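Local coordinates for iron-sulfur cluster assembly protein SufA (Escherichia coli, PDB 2D2A) that binds [2Fe-2S] and [4Fe-4S] clusters and transfers them to target proteins such as ferredoxin and aconitase under oxidative stress and iron limitation, at residues A47-H50 with I51-V55. Sequence-based numbering, arbitrary orientation.
Sequences AAIH and IRELV
His-50 and Leu-54 meet one turn apart on the alpha helix 45-57 of this HesB/IscA-family protein. Both segments belong to that helix. The backbone N of Leu-54 donates to His-50 O at 3.2 Å. His-50 CB, 3.3 Å from Ile-51 N, is still at the backbone. With chi1 at -164°, CG turns away from the backbone N and lies beside the carbonyl carbon, which brings the imidazole alongside Leu-54. Leu-54 CG sits over one face of the ring. Along one side of the ring, His-50 ND1 and CE1 both lie 3.9 Å from Leu-54 CD1. On the other side, His-50 CD2 is 4.4 Å from Glu-53 OE2. At the tip, His-50 NE2 stays 5.2 Å from Glu-53 OE2. The ring also stacks on Phe-117 and meets Phe-126, so it joins the helix to strands 114-120 and 123-129. Shortening His-50 to an alanine is likely to leave Leu-54 CD1 without its ring partner and to take from Phe-117 the ring it stacks on. Leu-54 also packs on Leu-122 of the second subunit. Ala-48 and Ile-51 rest on Ala-98 of strand 98-103. On the exposed side, Glu-53 N donates to Ile-49 O at 2.9 Å, and Glu-53 OE1 lies 3.5 Å from Ile-49 CG2.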
loop_
_atom_site.group_PDB
_atom_site.type_symbol
_atom_site.label_atom_id
_atom_site.label_comp_id
_atom_site.label_asym_id
_atom_site.label_seq_id
_atom_site.Cartn_x
_atom_site.Cartn_y
_atom_site.Cartn_z
ATOM N N ALA A 47 -2.182 -11.373 9.718
ATOM C CA ALA A 47 -1.201 -10.448 10.076
ATOM C C ALA A 47 -0.168 -11.107 10.905
ATOM O O ALA A 47 1.022 -10.943 10.687
ATOM C CB ALA A 47 -1.776 -9.349 10.832
ATOM N N ALA A 48 -0.593 -11.954 11.813
ATOM C CA ALA A 48 0.272 -12.811 12.681
ATOM C C ALA A 48 1.194 -13.787 11.883
ATOM O O ALA A 48 2.450 -13.803 12.174
ATOM C CB ALA A 48 -0.559 -13.510 13.694
ATOM N N ILE A 49 0.576 -14.495 10.874
ATOM C CA ILE A 49 1.327 -15.432 10.016
ATOM C C ILE A 49 2.391 -14.548 9.303
ATOM O O ILE A 49 3.591 -14.826 9.196
ATOM C CB ILE A 49 0.457 -16.035 8.910
ATOM C CG1 ILE A 49 -0.862 -16.959 9.277
ATOM C CG2 ILE A 49 1.354 -16.649 7.910
ATOM C CD1 ILE A 49 -0.542 -18.184 10.107
ATOM N N HIS A 50 1.962 -13.446 8.754
ATOM C CA HIS A 50 2.978 -12.707 7.991
ATOM C C HIS A 50 4.090 -12.130 8.894
ATOM O O HIS A 50 5.164 -11.916 8.422
ATOM C CB HIS A 50 2.285 -11.569 7.262
ATOM C CG HIS A 50 3.065 -10.971 6.172
ATOM N ND1 HIS A 50 3.590 -9.696 6.283
ATOM C CD2 HIS A 50 3.493 -11.486 4.986
ATOM C CE1 HIS A 50 4.279 -9.446 5.170
ATOM N NE2 HIS A 50 4.249 -10.525 4.393
ATOM N N ILE A 51 3.796 -11.827 10.163
ATOM C CA ILE A 51 4.754 -11.188 10.885
ATOM C C ILE A 51 5.760 -12.345 11.184
ATOM O O ILE A 51 6.894 -12.185 11.303
ATOM C CB ILE A 51 4.160 -10.720 12.333
ATOM C CG1 ILE A 51 3.102 -9.525 12.379
ATOM C CG2 ILE A 51 5.283 -10.371 13.165
ATOM C CD1 ILE A 51 2.890 -8.804 13.718
ATOM N N ARG A 52 5.237 -13.541 11.516
ATOM C CA ARG A 52 6.015 -14.754 11.818
ATOM C C ARG A 52 6.905 -15.150 10.627
ATOM O O ARG A 52 7.979 -15.575 10.875
ATOM C CB ARG A 52 5.153 -15.898 12.245
ATOM C CG ARG A 52 4.577 -15.899 13.658
ATOM C CD ARG A 52 3.131 -16.713 13.537
ATOM N NE ARG A 52 3.247 -18.140 13.167
ATOM C CZ ARG A 52 3.763 -19.006 14.076
ATOM N NH1 ARG A 52 4.004 -18.383 15.192
ATOM N NH2 ARG A 52 3.975 -20.437 13.967
ATOM N N GLU A 53 6.519 -14.885 9.457
ATOM C CA GLU A 53 7.243 -15.204 8.289
ATOM C C GLU A 53 8.375 -14.237 8.044
ATOM O O GLU A 53 9.415 -14.645 7.476
ATOM C CB GLU A 53 6.396 -15.258 7.008
ATOM C CG GLU A 53 5.450 -16.493 6.852
ATOM C CD GLU A 53 4.673 -16.542 5.566
ATOM O OE1 GLU A 53 3.722 -17.353 5.435
ATOM O OE2 GLU A 53 4.979 -15.642 4.780
ATOM N N LEU A 54 8.201 -12.925 8.371
ATOM C CA LEU A 54 9.255 -11.854 8.267
ATOM C C LEU A 54 10.228 -12.005 9.413
ATOM O O LEU A 54 11.394 -11.856 9.245
ATOM C CB LEU A 54 8.559 -10.601 8.454
ATOM C CG LEU A 54 7.603 -10.185 7.439
ATOM C CD1 LEU A 54 6.991 -8.890 7.933
ATOM C CD2 LEU A 54 8.334 -10.026 6.143
ATOM N N VAL A 55 9.757 -12.405 10.612
ATOM C CA VAL A 55 10.692 -12.799 11.634
ATOM C C VAL A 55 11.732 -13.909 11.218
ATOM O O VAL A 55 12.826 -13.948 11.743
ATOM C CB VAL A 55 10.032 -13.179 12.791
ATOM C CG1 VAL A 55 11.082 -13.241 13.985
ATOM C CG2 VAL A 55 9.085 -11.993 13.222
#